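Local coordinates for protein (tenascin) (Gallus gallus, PDB 1QR4), which probably serves in cell adhesion as an extracellular matrix protein, through two fibronectin type III domains that span its heparin- and contactin-binding regions, at residues 11-16 with 87-92; 23-28 with 60-65. One frame throughout, in Å; residues are numbered along the deposited sequence.

Contact 1: 11-16 with 87-92; sequences KDLEVS and TTIKGS
Leu13 turns its CG anti to the backbone N (chi1 179°), while Ile89 holds CG1 between its own backbone N and carbonyl carbon (chi1 59°), and with these rotations the two side chains meet at about a right angle. They close one edge of a fibronectin type III beta sandwich: strand 11-16 is an edge strand of the three-stranded sheet, strand 87-92 an edge strand of the four-stranded one. The short segments run nearly parallel, at 16°, with their axes 7.2 Å apart at closest approach. No hydrogen bond joins them; the contact is made mainly by side chains, as where two sheets pack face to face.

Ile89 fills the middle of the seam. Its CG1 branch passes across Leu13, with Ile89 CG1 3.8 Å from Leu13 CD2, and continues to Val15, where Ile89 CD1 lies 3.8 Å from Val15 CG1. Its other branch, CG2, is directed at the carbonyl oxygen of Leu13. An alanine here would remove both branches beyond CB and would probably open a gap between Leu13 and Val15, with Leu13 CD2 losing its contact with the CG1 branch. Toward the start of both segments, Leu13 CB meets Thr87 CG2 at 3.9 Å. The hydroxyl of Thr87 is engaged elsewhere, hydrogen-bonded to the carbonyl oxygen of Pro10. Within its own sheet Leu13 also touches Trp27, and Val15 touches Leu23, both on strand 22-28. Lys90, part of the putative heparin-binding site, directs its CB away from strand 11-16, and its side chain touches Glu70. Its backbone still takes part in the contact: Val15 CG1 stands 4.0 Å from Lys90 O and 4.3 Å from Gly91 CA.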
loop_
_atom_site.group_PDB
_atom_site.type_symbol
_atom_site.label_atom_id
_atom_site.label_comp_id
_atom_site.label_asym_id
_atom_site.label_seq_id
_atom_site.Cartn_x
_atom_site.Cartn_y
_atom_site.Cartn_z
ATOM N N LYS A 11 -7.457 25.108 -3.173
ATOM C CA LYS A 11 -8.728 24.400 -3.118
ATOM C C LYS A 11 -8.637 22.952 -3.590
ATOM O O LYS A 11 -7.635 22.524 -4.156
ATOM C CB LYS A 11 -9.790 25.148 -3.922
ATOM C CG LYS A 11 -9.928 26.609 -3.531
ATOM C CD LYS A 11 -11.136 27.279 -4.185
ATOM C CE LYS A 11 -12.416 27.051 -3.383
ATOM N NZ LYS A 11 -12.324 27.624 -2.009
ATOM N N ASP A 12 -9.705 22.209 -3.327
ATOM C CA ASP A 12 -9.852 20.807 -3.690
ATOM C C ASP A 12 -8.641 19.899 -3.607
ATOM O O ASP A 12 -8.201 19.336 -4.605
ATOM C CB ASP A 12 -10.540 20.676 -5.048
ATOM C CG ASP A 12 -11.945 21.254 -5.036
ATOM O OD1 ASP A 12 -12.862 20.584 -4.510
ATOM O OD2 ASP A 12 -12.125 22.391 -5.524
ATOM N N LEU A 13 -8.126 19.748 -2.394
ATOM C CA LEU A 13 -6.995 18.879 -2.137
ATOM C C LEU A 13 -7.513 17.449 -2.011
ATOM O O LEU A 13 -8.296 17.133 -1.113
ATOM C CB LEU A 13 -6.299 19.296 -0.845
ATOM C CG LEU A 13 -5.079 18.475 -0.391
ATOM C CD1 LEU A 13 -3.964 18.560 -1.440
ATOM C CD2 LEU A 13 -4.567 18.984 0.965
ATOM N N GLU A 14 -7.120 16.602 -2.958
ATOM C CA GLU A 14 -7.527 15.198 -2.963
ATOM C C GLU A 14 -6.328 14.252 -3.110
ATOM O O GLU A 14 -5.318 14.605 -3.724
ATOM C CB GLU A 14 -8.547 14.935 -4.077
ATOM C CG GLU A 14 -8.048 15.205 -5.491
ATOM C CD GLU A 14 -9.000 14.680 -6.568
ATOM O OE1 GLU A 14 -9.531 13.550 -6.410
ATOM O OE2 GLU A 14 -9.216 15.397 -7.574
ATOM N N VAL A 15 -6.435 13.073 -2.499
ATOM C CA VAL A 15 -5.393 12.048 -2.562
ATOM C C VAL A 15 -5.846 10.882 -3.442
ATOM O O VAL A 15 -6.961 10.371 -3.315
ATOM C CB VAL A 15 -5.032 11.543 -1.165
ATOM C CG1 VAL A 15 -6.285 11.172 -0.409
ATOM C CG2 VAL A 15 -4.119 10.357 -1.257
ATOM N N SER A 16 -4.973 10.479 -4.353
ATOM C CA SER A 16 -5.272 9.388 -5.283
ATOM C C SER A 16 -4.157 8.326 -5.303
ATOM O O SER A 16 -3.087 8.512 -4.699
ATOM C CB SER A 16 -5.464 9.969 -6.697
ATOM O OG SER A 16 -5.911 8.993 -7.622
ATOM N N THR A 87 -5.490 23.909 3.890
ATOM C CA THR A 87 -6.461 23.051 3.239
ATOM C C THR A 87 -6.079 21.660 3.755
ATOM O O THR A 87 -4.931 21.240 3.624
ATOM C CB THR A 87 -6.347 23.153 1.738
ATOM O OG1 THR A 87 -6.409 24.532 1.375
ATOM C CG2 THR A 87 -7.492 22.427 1.065
ATOM N N THR A 88 -7.021 20.968 4.386
ATOM C CA THR A 88 -6.712 19.677 4.971
ATOM C C THR A 88 -7.516 18.467 4.533
ATOM O O THR A 88 -8.704 18.568 4.208
ATOM C CB THR A 88 -6.776 19.773 6.501
ATOM O OG1 THR A 88 -5.775 20.692 6.962
ATOM C CG2 THR A 88 -6.539 18.416 7.149
ATOM N N ILE A 89 -6.832 17.325 4.497
ATOM C CA ILE A 89 -7.427 16.040 4.156
ATOM C C ILE A 89 -6.647 14.939 4.860
ATOM O O ILE A 89 -5.525 15.145 5.346
ATOM C CB ILE A 89 -7.375 15.681 2.644
ATOM C CG1 ILE A 89 -5.929 15.649 2.150
ATOM C CG2 ILE A 89 -8.255 16.585 1.831
ATOM C CD1 ILE A 89 -5.686 14.673 1.011
ATOM N N LYS A 90 -7.256 13.760 4.872
ATOM C CA LYS A 90 -6.661 12.580 5.457
ATOM C C LYS A 90 -6.527 11.520 4.377
ATOM O O LYS A 90 -7.363 11.387 3.481
ATOM C CB LYS A 90 -7.510 12.052 6.607
ATOM C CG LYS A 90 -7.484 12.931 7.837
ATOM C CD LYS A 90 -8.308 12.331 8.968
ATOM C CE LYS A 90 -8.233 13.203 10.208
ATOM N NZ LYS A 90 -8.681 14.597 9.923
ATOM N N GLY A 91 -5.424 10.801 4.442
ATOM C CA GLY A 91 -5.162 9.752 3.486
ATOM C C GLY A 91 -4.349 8.699 4.201
ATOM O O GLY A 91 -3.402 9.008 4.931
ATOM N N SER A 92 -4.768 7.452 4.057
ATOM C CA SER A 92 -4.062 6.359 4.679
ATOM C C SER A 92 -3.420 5.508 3.595
ATOM O O SER A 92 -3.972 5.367 2.501
ATOM C CB SER A 92 -5.031 5.531 5.510
ATOM O OG SER A 92 -6.183 5.217 4.757
#

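Contact 2: 23-28 with 60-65; sequences LSLRWR and FILRGL
Leu23 and Leu62, like Leu25 and Phe60, form antiparallel hydrogen-bonded pairs, and each pair exchanges two backbone bonds. Leu62 N reaches Leu23 O, Leu23 N reaches Leu62 O at 3.0 Å, and the Leu25-Phe60 pair repeats the reciprocal pattern. Between them, Ser24 and Ile61 make a non-hydrogen-bonded pair; Ser24 OG, anti to the backbone N (chi1 -177°), is the atom that Ile61 CD1 approaches.

Apolar packing occupies the opposite face, which carries the leucines and Phe60. Leu25 and Phe60 run alongside each other in the same direction, and Leu25 CD1 is 4.2 Å from Phe60 CD1. The same methyl lies 4.1 Å from Leu62 CD2. Beyond the strand end, Leu65 crosses Leu23 at about a right angle, their CD1 atoms 3.7 Å apart.

A further contact is of an aliphatic carbon with a ring: Phe60 CB sits at the edge of the Trp27 indole, near its plane, 4.1 Å from Trp27 CH2.

Strand 22-28 is the central strand of its sheet, between 11-16 and 59-63. Across the sandwich, Leu23 and Leu25 pack on Ile73 of strand 70-78, while Phe60 touches Leu39 and Leu62 touches Tyr41, both on strand 36-42.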
loop_
_atom_site.group_PDB
_atom_site.type_symbol
_atom_site.label_atom_id
_atom_site.label_comp_id
_atom_site.label_asym_id
_atom_site.label_seq_id
_atom_site.Cartn_x
_atom_site.Cartn_y
_atom_site.Cartn_z
ATOM N N LEU A 23 1.517 8.347 -1.663
ATOM C CA LEU A 23 0.201 8.937 -1.825
ATOM C C LEU A 23 0.377 9.986 -2.881
ATOM O O LEU A 23 1.379 10.698 -2.895
ATOM C CB LEU A 23 -0.279 9.590 -0.543
ATOM C CG LEU A 23 -0.786 8.612 0.514
ATOM C CD1 LEU A 23 -1.017 9.354 1.813
ATOM C CD2 LEU A 23 -2.059 7.929 0.043
ATOM N N SER A 24 -0.574 10.040 -3.801
ATOM C CA SER A 24 -0.543 11.009 -4.885
ATOM C C SER A 24 -1.494 12.188 -4.574
ATOM O O SER A 24 -2.711 12.019 -4.419
ATOM C CB SER A 24 -0.935 10.313 -6.181
ATOM O OG SER A 24 -0.843 11.215 -7.262
ATOM N N LEU A 25 -0.924 13.382 -4.455
ATOM C CA LEU A 25 -1.704 14.566 -4.137
ATOM C C LEU A 25 -1.999 15.457 -5.338
ATOM O O LEU A 25 -1.143 15.668 -6.212
ATOM C CB LEU A 25 -0.978 15.390 -3.077
ATOM C CG LEU A 25 -0.593 14.666 -1.789
ATOM C CD1 LEU A 25 0.346 15.539 -0.984
ATOM C CD2 LEU A 25 -1.829 14.315 -0.998
ATOM N N ARG A 26 -3.207 16.022 -5.338
ATOM C CA ARG A 26 -3.640 16.918 -6.399
ATOM C C ARG A 26 -4.550 18.001 -5.819
ATOM O O ARG A 26 -5.349 17.735 -4.927
ATOM C CB ARG A 26 -4.341 16.133 -7.495
ATOM C CG ARG A 26 -4.526 16.901 -8.760
ATOM C CD ARG A 26 -4.859 15.970 -9.897
ATOM N NE ARG A 26 -5.286 16.725 -11.064
ATOM C CZ ARG A 26 -6.535 16.760 -11.508
ATOM N NH1 ARG A 26 -7.487 16.069 -10.880
ATOM N NH2 ARG A 26 -6.836 17.513 -12.560
ATOM N N TRP A 27 -4.409 19.222 -6.333
ATOM C CA TRP A 27 -5.185 20.362 -5.857
ATOM C C TRP A 27 -5.264 21.488 -6.869
ATOM O O TRP A 27 -4.604 21.461 -7.910
ATOM C CB TRP A 27 -4.533 20.936 -4.612
ATOM C CG TRP A 27 -3.196 21.493 -4.905
ATOM C CD1 TRP A 27 -2.908 22.759 -5.303
ATOM C CD2 TRP A 27 -1.954 20.794 -4.858
ATOM N NE1 TRP A 27 -1.561 22.898 -5.514
ATOM C CE2 TRP A 27 -0.949 21.705 -5.252
ATOM C CE3 TRP A 27 -1.590 19.481 -4.529
ATOM C CZ2 TRP A 27 0.394 21.351 -5.329
ATOM C CZ3 TRP A 27 -0.248 19.124 -4.607
ATOM C CH2 TRP A 27 0.729 20.059 -5.007
ATOM N N ARG A 28 -6.044 22.505 -6.515
ATOM C CA ARG A 28 -6.192 23.668 -7.362
ATOM C C ARG A 28 -5.274 24.768 -6.895
ATOM O O ARG A 28 -5.077 24.958 -5.697
ATOM C CB ARG A 28 -7.618 24.179 -7.377
ATOM C CG ARG A 28 -8.403 23.696 -8.553
ATOM C CD ARG A 28 -9.466 24.693 -8.897
ATOM N NE ARG A 28 -10.369 24.188 -9.925
ATOM C CZ ARG A 28 -11.071 23.057 -9.828
ATOM N NH1 ARG A 28 -10.979 22.283 -8.743
ATOM N NH2 ARG A 28 -11.888 22.710 -10.820
ATOM N N PHE A 60 1.706 16.228 -6.847
ATOM C CA PHE A 60 2.959 15.872 -6.191
ATOM C C PHE A 60 2.773 14.518 -5.549
ATOM O O PHE A 60 1.758 14.287 -4.892
ATOM C CB PHE A 60 3.290 16.915 -5.120
ATOM C CG PHE A 60 4.330 16.475 -4.118
ATOM C CD1 PHE A 60 3.981 15.676 -3.033
ATOM C CD2 PHE A 60 5.653 16.879 -4.252
ATOM C CE1 PHE A 60 4.933 15.284 -2.099
ATOM C CE2 PHE A 60 6.616 16.491 -3.324
ATOM C CZ PHE A 60 6.256 15.692 -2.246
ATOM N N ILE A 61 3.742 13.621 -5.752
ATOM C CA ILE A 61 3.689 12.276 -5.162
ATOM C C ILE A 61 4.410 12.279 -3.829
ATOM O O ILE A 61 5.615 12.526 -3.749
ATOM C CB ILE A 61 4.354 11.196 -6.042
ATOM C CG1 ILE A 61 3.703 11.135 -7.424
ATOM C CG2 ILE A 61 4.211 9.838 -5.373
ATOM C CD1 ILE A 61 2.320 10.580 -7.410
ATOM N N LEU A 62 3.648 12.039 -2.778
ATOM C CA LEU A 62 4.200 12.002 -1.441
ATOM C C LEU A 62 4.853 10.633 -1.254
ATOM O O LEU A 62 4.250 9.603 -1.547
ATOM C CB LEU A 62 3.074 12.223 -0.445
ATOM C CG LEU A 62 3.459 12.514 0.991
ATOM C CD1 LEU A 62 4.632 13.482 1.070
ATOM C CD2 LEU A 62 2.231 13.090 1.651
ATOM N N ARG A 63 6.091 10.618 -0.780
ATOM C CA ARG A 63 6.810 9.357 -0.603
ATOM C C ARG A 63 7.513 9.201 0.746
ATOM O O ARG A 63 7.716 10.177 1.491
ATOM C CB ARG A 63 7.851 9.206 -1.724
ATOM C CG ARG A 63 7.275 9.040 -3.131
ATOM C CD ARG A 63 8.358 9.211 -4.185
ATOM N NE ARG A 63 8.814 10.597 -4.281
ATOM C CZ ARG A 63 8.693 11.360 -5.365
ATOM N NH1 ARG A 63 8.134 10.873 -6.467
ATOM N NH2 ARG A 63 9.104 12.623 -5.340
ATOM N N GLY A 64 7.905 7.964 1.040
ATOM C CA GLY A 64 8.613 7.682 2.278
ATOM C C GLY A 64 7.711 7.454 3.465
ATOM O O GLY A 64 8.126 7.588 4.612
ATOM N N LEU A 65 6.482 7.051 3.177
ATOM C CA LEU A 65 5.492 6.810 4.208
ATOM C C LEU A 65 5.502 5.352 4.691
ATOM O O LEU A 65 6.178 4.506 4.110
ATOM C CB LEU A 65 4.107 7.187 3.658
ATOM C CG LEU A 65 4.002 8.527 2.920
ATOM C CD1 LEU A 65 2.567 8.764 2.499
ATOM C CD2 LEU A 65 4.505 9.654 3.798
#

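In the fold
Both contacts belong to the first of the two fibronectin type III domains in this chain, their centres about 9 Å apart. Along the chain the order is 11-16, 23-28, 60-65, 87-92, so contact 2 falls wholly between the two halves of contact 1. The first two strands follow one another and are neighbours in the three-stranded sheet, joined by backbone bonds such as Ser16 N to Ser24 O at 2.7 Å. Contact 2 works within that sheet, whereas contact 1 bridges it to the four-stranded one. Together they illustrate how a sandwich combines hydrogen bonding within a sheet with side-chain packing between sheets; contact 1 brings the domain's first and last strands together.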